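Local coordinates for protein bacterioferritin (Rhodobacter capsulatus, PDB 1JGC) that stores iron as a heme-containing shell of 24 subunits and probably oxidises Fe(2+) with dioxygen to lay down a ferric mineral core, at residues Glu81-Gly93 / Asp132-Leu144. Numbering follows the deposited sequence.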
ATOM      1  N   GLU A  81      -8.515  51.242 -22.193  1.00 30.56           N
ATOM      2  CA  GLU A  81      -9.956  51.058 -22.298  1.00 31.43           C
ATOM      3  C   GLU A  81     -10.280  49.890 -23.207  1.00 30.57           C
ATOM      4  O   GLU A  81     -11.443  49.663 -23.548  1.00 30.38           O
ATOM      5  CB  GLU A  81     -10.641  52.327 -22.812  1.00 34.21           C
ATOM      6  CG  GLU A  81     -10.596  53.478 -21.818  1.00 39.98           C
ATOM      7  CD  GLU A  81     -11.547  54.621 -22.167  1.00 42.38           C
ATOM      8  OE1 GLU A  81     -11.444  55.164 -23.296  1.00 44.73           O
ATOM      9  OE2 GLU A  81     -12.391  54.975 -21.303  1.00 42.82           O
ATOM     10  N   GLY A  82      -9.242  49.151 -23.589  1.00 28.88           N
ATOM     11  CA  GLY A  82      -9.417  47.995 -24.449  1.00 28.12           C
ATOM     12  C   GLY A  82      -8.243  47.037 -24.371  1.00 28.21           C
ATOM     13  O   GLY A  82      -7.201  47.368 -23.797  1.00 28.78           O
ATOM     14  N   PRO A  83      -8.377  45.834 -24.941  1.00 27.83           N
ATOM     15  CA  PRO A  83      -7.291  44.845 -24.913  1.00 27.42           C
ATOM     16  C   PRO A  83      -5.916  45.412 -25.272  1.00 26.69           C
ATOM     17  O   PRO A  83      -4.996  45.375 -24.464  1.00 26.83           O
ATOM     18  CB  PRO A  83      -7.753  43.791 -25.917  1.00 27.26           C
ATOM     19  CG  PRO A  83      -9.254  43.836 -25.779  1.00 28.28           C
ATOM     20  CD  PRO A  83      -9.554  45.318 -25.669  1.00 27.62           C
ATOM     21  N   ARG A  84      -5.777  45.945 -26.480  1.00 27.26           N
ATOM     22  CA  ARG A  84      -4.486  46.472 -26.911  1.00 26.90           C
ATOM     23  C   ARG A  84      -3.981  47.646 -26.078  1.00 26.84           C
ATOM     24  O   ARG A  84      -2.791  47.727 -25.795  1.00 26.45           O
ATOM     25  CB  ARG A  84      -4.532  46.876 -28.386  1.00 26.63           C
ATOM     26  CG  ARG A  84      -3.163  47.120 -28.988  1.00 26.40           C
ATOM     27  CD  ARG A  84      -3.269  47.350 -30.482  1.00 27.01           C
ATOM     28  NE  ARG A  84      -1.974  47.272 -31.151  1.00 25.40           N
ATOM     29  CZ  ARG A  84      -0.987  48.138 -30.963  1.00 24.68           C
ATOM     30  NH1 ARG A  84      -1.154  49.153 -30.124  1.00 24.36           N
ATOM     31  NH2 ARG A  84       0.163  47.987 -31.616  1.00 22.34           N
ATOM     32  N   GLU A  85      -4.873  48.548 -25.679  1.00 26.96           N
ATOM     33  CA  GLU A  85      -4.459  49.703 -24.883  1.00 27.57           C
ATOM     34  C   GLU A  85      -3.839  49.300 -23.546  1.00 27.74           C
ATOM     35  O   GLU A  85      -2.876  49.936 -23.093  1.00 27.52           O
ATOM     36  CB  GLU A  85      -5.637  50.646 -24.597  1.00 28.96           C
ATOM     37  CG  GLU A  85      -6.127  51.443 -25.777  1.00 33.29           C
ATOM     38  CD  GLU A  85      -6.751  50.555 -26.855  1.00 38.30           C
ATOM     39  OE1 GLU A  85      -7.659  49.737 -26.520  1.00 38.25           O
ATOM     40  OE2 GLU A  85      -6.334  50.678 -28.043  1.00 40.64           O
ATOM     41  N   THR A  86      -4.395  48.268 -22.905  1.00 25.90           N
ATOM     42  CA  THR A  86      -3.866  47.831 -21.611  1.00 25.23           C
ATOM     43  C   THR A  86      -2.432  47.330 -21.778  1.00 24.89           C
ATOM     44  O   THR A  86      -1.584  47.545 -20.908  1.00 23.45           O
ATOM     45  CB  THR A  86      -4.756  46.726 -20.947  1.00 24.50           C
ATOM     46  OG1 THR A  86      -4.861  45.593 -21.812  1.00 24.23           O
ATOM     47  CG2 THR A  86      -6.151  47.260 -20.669  1.00 22.59           C
ATOM     48  N   LEU A  87      -2.160  46.677 -22.906  1.00 24.61           N
ATOM     49  CA  LEU A  87      -0.811  46.193 -23.169  1.00 25.75           C
ATOM     50  C   LEU A  87       0.083  47.417 -23.320  1.00 26.78           C
ATOM     51  O   LEU A  87       1.198  47.451 -22.804  1.00 27.66           O
ATOM     52  CB  LEU A  87      -0.768  45.359 -24.455  1.00 25.06           C
ATOM     53  CG  LEU A  87      -1.512  44.027 -24.432  1.00 24.38           C
ATOM     54  CD1 LEU A  87      -1.387  43.349 -25.777  1.00 23.47           C
ATOM     55  CD2 LEU A  87      -0.932  43.149 -23.343  1.00 24.00           C
ATOM     56  N   GLU A  88      -0.424  48.424 -24.026  1.00 27.37           N
ATOM     57  CA  GLU A  88       0.320  49.651 -24.247  1.00 28.41           C
ATOM     58  C   GLU A  88       0.578  50.374 -22.933  1.00 26.59           C
ATOM     59  O   GLU A  88       1.700  50.806 -22.652  1.00 25.19           O
ATOM     60  CB  GLU A  88      -0.443  50.571 -25.209  1.00 32.79           C
ATOM     61  CG  GLU A  88      -0.507  50.060 -26.643  1.00 38.42           C
ATOM     62  CD  GLU A  88       0.876  49.975 -27.300  1.00 43.44           C
ATOM     63  OE1 GLU A  88       1.885  49.774 -26.562  1.00 43.96           O
ATOM     64  OE2 GLU A  88       0.955  50.096 -28.562  1.00 46.53           O
ATOM     65  N   CYS A  89      -0.458  50.505 -22.124  1.00 25.40           N
ATOM     66  CA  CYS A  89      -0.290  51.176 -20.854  1.00 26.34           C
ATOM     67  C   CYS A  89       0.691  50.443 -19.945  1.00 27.01           C
ATOM     68  O   CYS A  89       1.519  51.082 -19.286  1.00 28.27           O
ATOM     69  CB  CYS A  89      -1.633  51.340 -20.155  1.00 26.78           C
ATOM     70  SG  CYS A  89      -2.691  52.545 -20.971  1.00 26.00           S
ATOM     71  N   ASP A  90       0.620  49.114 -19.906  1.00 26.08           N
ATOM     72  CA  ASP A  90       1.546  48.373 -19.055  1.00 25.41           C
ATOM     73  C   ASP A  90       2.973  48.541 -19.573  1.00 25.21           C
ATOM     74  O   ASP A  90       3.916  48.732 -18.791  1.00 25.37           O
ATOM     75  CB  ASP A  90       1.169  46.886 -18.983  1.00 25.66           C
ATOM     76  CG  ASP A  90      -0.146  46.652 -18.240  1.00 26.67           C
ATOM     77  OD1 ASP A  90      -0.411  47.367 -17.248  1.00 25.03           O
ATOM     78  OD2 ASP A  90      -0.911  45.746 -18.637  1.00 27.59           O
ATOM     79  N   LEU A  91       3.134  48.493 -20.890  1.00 24.40           N
ATOM     80  CA  LEU A  91       4.454  48.655 -21.475  1.00 24.38           C
ATOM     81  C   LEU A  91       4.988  50.052 -21.164  1.00 25.23           C
ATOM     82  O   LEU A  91       6.173  50.219 -20.876  1.00 25.40           O
ATOM     83  CB  LEU A  91       4.397  48.438 -22.986  1.00 22.93           C
ATOM     84  CG  LEU A  91       5.713  48.635 -23.741  1.00 22.85           C
ATOM     85  CD1 LEU A  91       6.755  47.658 -23.226  1.00 22.40           C
ATOM     86  CD2 LEU A  91       5.476  48.453 -25.234  1.00 19.89           C
ATOM     87  N   ALA A  92       4.110  51.050 -21.214  1.00 25.32           N
ATOM     88  CA  ALA A  92       4.516  52.423 -20.928  1.00 26.03           C
ATOM     89  C   ALA A  92       5.028  52.524 -19.490  1.00 26.78           C
ATOM     90  O   ALA A  92       6.034  53.191 -19.217  1.00 26.87           O
ATOM     91  CB  ALA A  92       3.344  53.382 -21.140  1.00 23.80           C
ATOM     92  N   GLY A  93       4.334  51.857 -18.573  1.00 27.57           N
ATOM     93  CA  GLY A  93       4.747  51.875 -17.183  1.00 28.67           C
ATOM     94  C   GLY A  93       6.077  51.165 -16.952  1.00 30.40           C
ATOM     95  O   GLY A  93       6.844  51.549 -16.062  1.00 30.81           O
ATOM     96  N   ASP A 132       9.915  42.172 -22.504  1.00 25.60           N
ATOM     97  CA  ASP A 132      10.077  41.165 -23.546  1.00 26.60           C
ATOM     98  C   ASP A 132       8.731  40.520 -23.852  1.00 26.79           C
ATOM     99  O   ASP A 132       8.316  40.406 -25.013  1.00 26.02           O
ATOM    100  CB  ASP A 132      11.077  40.102 -23.091  1.00 26.86           C
ATOM    101  CG  ASP A 132      11.383  39.078 -24.173  1.00 28.50           C
ATOM    102  OD1 ASP A 132      11.022  39.310 -25.352  1.00 30.24           O
ATOM    103  OD2 ASP A 132      12.001  38.037 -23.845  1.00 30.23           O
ATOM    104  N   PHE A 133       8.048  40.115 -22.788  1.00 26.80           N
ATOM    105  CA  PHE A 133       6.750  39.473 -22.903  1.00 27.35           C
ATOM    106  C   PHE A 133       5.703  40.379 -23.568  1.00 26.99           C
ATOM    107  O   PHE A 133       5.049  39.977 -24.534  1.00 26.49           O
ATOM    108  CB  PHE A 133       6.274  39.042 -21.515  1.00 27.19           C
ATOM    109  CG  PHE A 133       4.870  38.545 -21.495  1.00 28.47           C
ATOM    110  CD1 PHE A 133       4.567  37.262 -21.937  1.00 27.77           C
ATOM    111  CD2 PHE A 133       3.833  39.381 -21.068  1.00 29.03           C
ATOM    112  CE1 PHE A 133       3.251  36.812 -21.959  1.00 29.64           C
ATOM    113  CE2 PHE A 133       2.505  38.943 -21.083  1.00 30.17           C
ATOM    114  CZ  PHE A 133       2.210  37.653 -21.531  1.00 29.25           C
ATOM    115  N   LEU A 134       5.546  41.596 -23.047  1.00 26.98           N
ATOM    116  CA  LEU A 134       4.579  42.547 -23.590  1.00 25.80           C
ATOM    117  C   LEU A 134       4.855  42.865 -25.057  1.00 26.61           C
ATOM    118  O   LEU A 134       3.926  42.966 -25.853  1.00 27.69           O
ATOM    119  CB  LEU A 134       4.588  43.839 -22.772  1.00 25.26           C
ATOM    120  CG  LEU A 134       4.048  43.773 -21.339  1.00 25.88           C
ATOM    121  CD1 LEU A 134       4.263  45.115 -20.635  1.00 24.85           C
ATOM    122  CD2 LEU A 134       2.569  43.426 -21.372  1.00 26.06           C
ATOM    123  N   GLU A 135       6.126  43.022 -25.423  1.00 26.46           N
ATOM    124  CA  GLU A 135       6.454  43.320 -26.812  1.00 26.86           C
ATOM    125  C   GLU A 135       6.053  42.154 -27.705  1.00 26.89           C
ATOM    126  O   GLU A 135       5.545  42.352 -28.807  1.00 27.89           O
ATOM    127  CB  GLU A 135       7.950  43.617 -26.973  1.00 26.62           C
ATOM    128  CG  GLU A 135       8.396  44.886 -26.264  1.00 27.45           C
ATOM    129  CD  GLU A 135       9.859  45.204 -26.502  1.00 29.38           C
ATOM    130  OE1 GLU A 135      10.670  44.250 -26.549  1.00 30.31           O
ATOM    131  OE2 GLU A 135      10.202  46.405 -26.626  1.00 31.26           O
ATOM    132  N   THR A 136       6.272  40.938 -27.226  1.00 26.53           N
ATOM    133  CA  THR A 136       5.901  39.767 -27.992  1.00 25.88           C
ATOM    134  C   THR A 136       4.376  39.702 -28.115  1.00 25.91           C
ATOM    135  O   THR A 136       3.848  39.355 -29.169  1.00 26.31           O
ATOM    136  CB  THR A 136       6.453  38.491 -27.329  1.00 26.08           C
ATOM    137  OG1 THR A 136       7.874  38.451 -27.524  1.00 27.34           O
ATOM    138  CG2 THR A 136       5.812  37.235 -27.920  1.00 25.63           C
ATOM    139  N   GLN A 137       3.669  40.060 -27.050  1.00 24.62           N
ATOM    140  CA  GLN A 137       2.218  40.025 -27.086  1.00 24.21           C
ATOM    141  C   GLN A 137       1.636  41.099 -27.990  1.00 24.62           C
ATOM    142  O   GLN A 137       0.644  40.867 -28.680  1.00 24.77           O
ATOM    143  CB  GLN A 137       1.645  40.154 -25.674  1.00 23.67           C
ATOM    144  CG  GLN A 137       1.774  38.879 -24.872  1.00 23.96           C
ATOM    145  CD  GLN A 137       1.237  37.681 -25.627  1.00 23.84           C
ATOM    146  OE1 GLN A 137       0.087  37.686 -26.069  1.00 25.38           O
ATOM    147  NE2 GLN A 137       2.063  36.652 -25.782  1.00 22.85           N
ATOM    148  N   ILE A 138       2.250  42.276 -27.991  1.00 24.53           N
ATOM    149  CA  ILE A 138       1.772  43.367 -28.829  1.00 23.61           C
ATOM    150  C   ILE A 138       2.011  42.992 -30.285  1.00 23.46           C
ATOM    151  O   ILE A 138       1.175  43.241 -31.152  1.00 23.38           O
ATOM    152  CB  ILE A 138       2.503  44.681 -28.481  1.00 24.07           C
ATOM    153  CG1 ILE A 138       1.993  45.191 -27.132  1.00 23.97           C
ATOM    154  CG2 ILE A 138       2.297  45.715 -29.583  1.00 22.04           C
ATOM    155  CD1 ILE A 138       2.853  46.260 -26.518  1.00 25.51           C
ATOM    156  N   SER A 139       3.157  42.382 -30.545  1.00 23.01           N
ATOM    157  CA  SER A 139       3.492  41.955 -31.889  1.00 23.12           C
ATOM    158  C   SER A 139       2.504  40.889 -32.355  1.00 24.45           C
ATOM    159  O   SER A 139       2.058  40.893 -33.504  1.00 25.71           O
ATOM    160  CB  SER A 139       4.900  41.384 -31.914  1.00 22.25           C
ATOM    161  OG  SER A 139       5.102  40.663 -33.106  1.00 24.71           O
ATOM    162  N   LEU A 140       2.165  39.973 -31.454  1.00 24.20           N
ATOM    163  CA  LEU A 140       1.224  38.912 -31.780  1.00 24.51           C
ATOM    164  C   LEU A 140      -0.173  39.492 -31.970  1.00 24.50           C
ATOM    165  O   LEU A 140      -0.977  38.962 -32.739  1.00 25.18           O
ATOM    166  CB  LEU A 140       1.200  37.862 -30.663  1.00 24.34           C
ATOM    167  CG  LEU A 140       0.216  36.709 -30.853  1.00 24.24           C
ATOM    168  CD1 LEU A 140       0.607  35.915 -32.087  1.00 23.73           C
ATOM    169  CD2 LEU A 140       0.223  35.820 -29.620  1.00 25.61           C
ATOM    170  N   TYR A 141      -0.458  40.580 -31.262  1.00 23.73           N
ATOM    171  CA  TYR A 141      -1.756  41.230 -31.353  1.00 24.29           C
ATOM    172  C   TYR A 141      -1.968  41.789 -32.763  1.00 25.48           C
ATOM    173  O   TYR A 141      -3.020  41.589 -33.372  1.00 25.73           O
ATOM    174  CB  TYR A 141      -1.847  42.355 -30.318  1.00 23.40           C
ATOM    175  CG  TYR A 141      -3.213  42.966 -30.173  1.00 22.80           C
ATOM    176  CD1 TYR A 141      -3.743  43.782 -31.167  1.00 22.59           C
ATOM    177  CD2 TYR A 141      -3.991  42.715 -29.041  1.00 23.84           C
ATOM    178  CE1 TYR A 141      -5.023  44.336 -31.042  1.00 23.34           C
ATOM    179  CE2 TYR A 141      -5.269  43.263 -28.906  1.00 23.96           C
ATOM    180  CZ  TYR A 141      -5.778  44.069 -29.912  1.00 23.76           C
ATOM    181  OH  TYR A 141      -7.043  44.590 -29.799  1.00 24.60           O
ATOM    182  N   ASP A 142      -0.962  42.476 -33.288  1.00 25.65           N
ATOM    183  CA  ASP A 142      -1.073  43.046 -34.621  1.00 25.48           C
ATOM    184  C   ASP A 142      -1.111  41.953 -35.686  1.00 25.55           C
ATOM    185  O   ASP A 142      -1.826  42.067 -36.677  1.00 26.53           O
ATOM    186  CB  ASP A 142       0.088  44.012 -34.885  1.00 25.16           C
ATOM    187  CG  ASP A 142       0.100  45.188 -33.915  1.00 26.87           C
ATOM    188  OD1 ASP A 142      -0.996  45.565 -33.427  1.00 26.97           O
ATOM    189  OD2 ASP A 142       1.200  45.742 -33.651  1.00 26.18           O
ATOM    190  N   ARG A 143      -0.345  40.890 -35.484  1.00 25.32           N
ATOM    191  CA  ARG A 143      -0.316  39.797 -36.444  1.00 24.97           C
ATOM    192  C   ARG A 143      -1.647  39.054 -36.504  1.00 25.92           C
ATOM    193  O   ARG A 143      -2.137  38.743 -37.590  1.00 27.53           O
ATOM    194  CB  ARG A 143       0.801  38.813 -36.103  1.00 25.26           C
ATOM    195  CG  ARG A 143       0.680  37.505 -36.849  1.00 25.46           C
ATOM    196  CD  ARG A 143       1.868  36.608 -36.619  1.00 26.27           C
ATOM    197  NE  ARG A 143       2.989  36.961 -37.483  1.00 29.74           N
ATOM    198  CZ  ARG A 143       4.157  37.406 -37.036  1.00 30.38           C
ATOM    199  NH1 ARG A 143       4.343  37.554 -35.729  1.00 31.56           N
ATOM    200  NH2 ARG A 143       5.144  37.680 -37.883  1.00 28.83           N
ATOM    201  N   LEU A 144      -2.232  38.774 -35.342  1.00 24.71           N
ATOM    202  CA  LEU A 144      -3.503  38.063 -35.281  1.00 24.25           C
ATOM    203  C   LEU A 144      -4.680  38.967 -35.623  1.00 24.96           C
ATOM    204  O   LEU A 144      -5.630  38.539 -36.286  1.00 25.05           O
ATOM    205  CB  LEU A 144      -3.736  37.489 -33.877  1.00 22.50           C
ATOM    206  CG  LEU A 144      -2.777  36.436 -33.336  1.00 20.25           C
ATOM    207  CD1 LEU A 144      -3.205  36.032 -31.945  1.00 18.84           C
ATOM    208  CD2 LEU A 144      -2.767  35.237 -34.259  1.00 21.40           C
TER
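In the four-helix bundle of this ferritin subunit, segments 83-93 of helix 83-111 and 132-144 of helix 114-144 run antiparallel at a crossing angle of -153°, their axes approaching to 10.0 Å, and R84, near the start of helix 83-111, reaches across to Y141 and D142. The R84 chain, extended from CG to NE, runs across the Y141 ring, directed there by a chi1 of -166° that sets CG opposite the backbone N. CB sits over one face, 3.7 Å from the ring centroid in a CH-pi contact, while P83 CB meets the ring edge. The guanidinium, turned almost perpendicular to the ring, lies nearly coplanar with the D142 carboxylate and grips it side-on. R84 NE reaches D142 OD1 at 3.0 Å and R84 NH2 reaches D142 OD2 at 3.2 Å, both on syn lone pairs. Its remaining nitrogen, NH1, meets E88 OE2 at 2.8 Å, so one cation serves acids on both helices. A methionine in its place would probably leave the E88 and D142 carboxylates without their shared counter-charge. Farther along, toward L91 and L134, packing is largely apolar. L87 enters a hole formed by L134, Q137, I138 and Y141, and I138 fits among R84, L87, E88 and L91, its CD1 3.7 Å from L91 CD2. L134 CD1 lies against the backbone of L91, and the L134 side chain also neighbours E94 and H130, iron-binding residues of the ferroxidase site, metal-free here. Such reciprocal knobs-into-holes packing is typical of antiparallel helices in the ferritin-like diiron bundle.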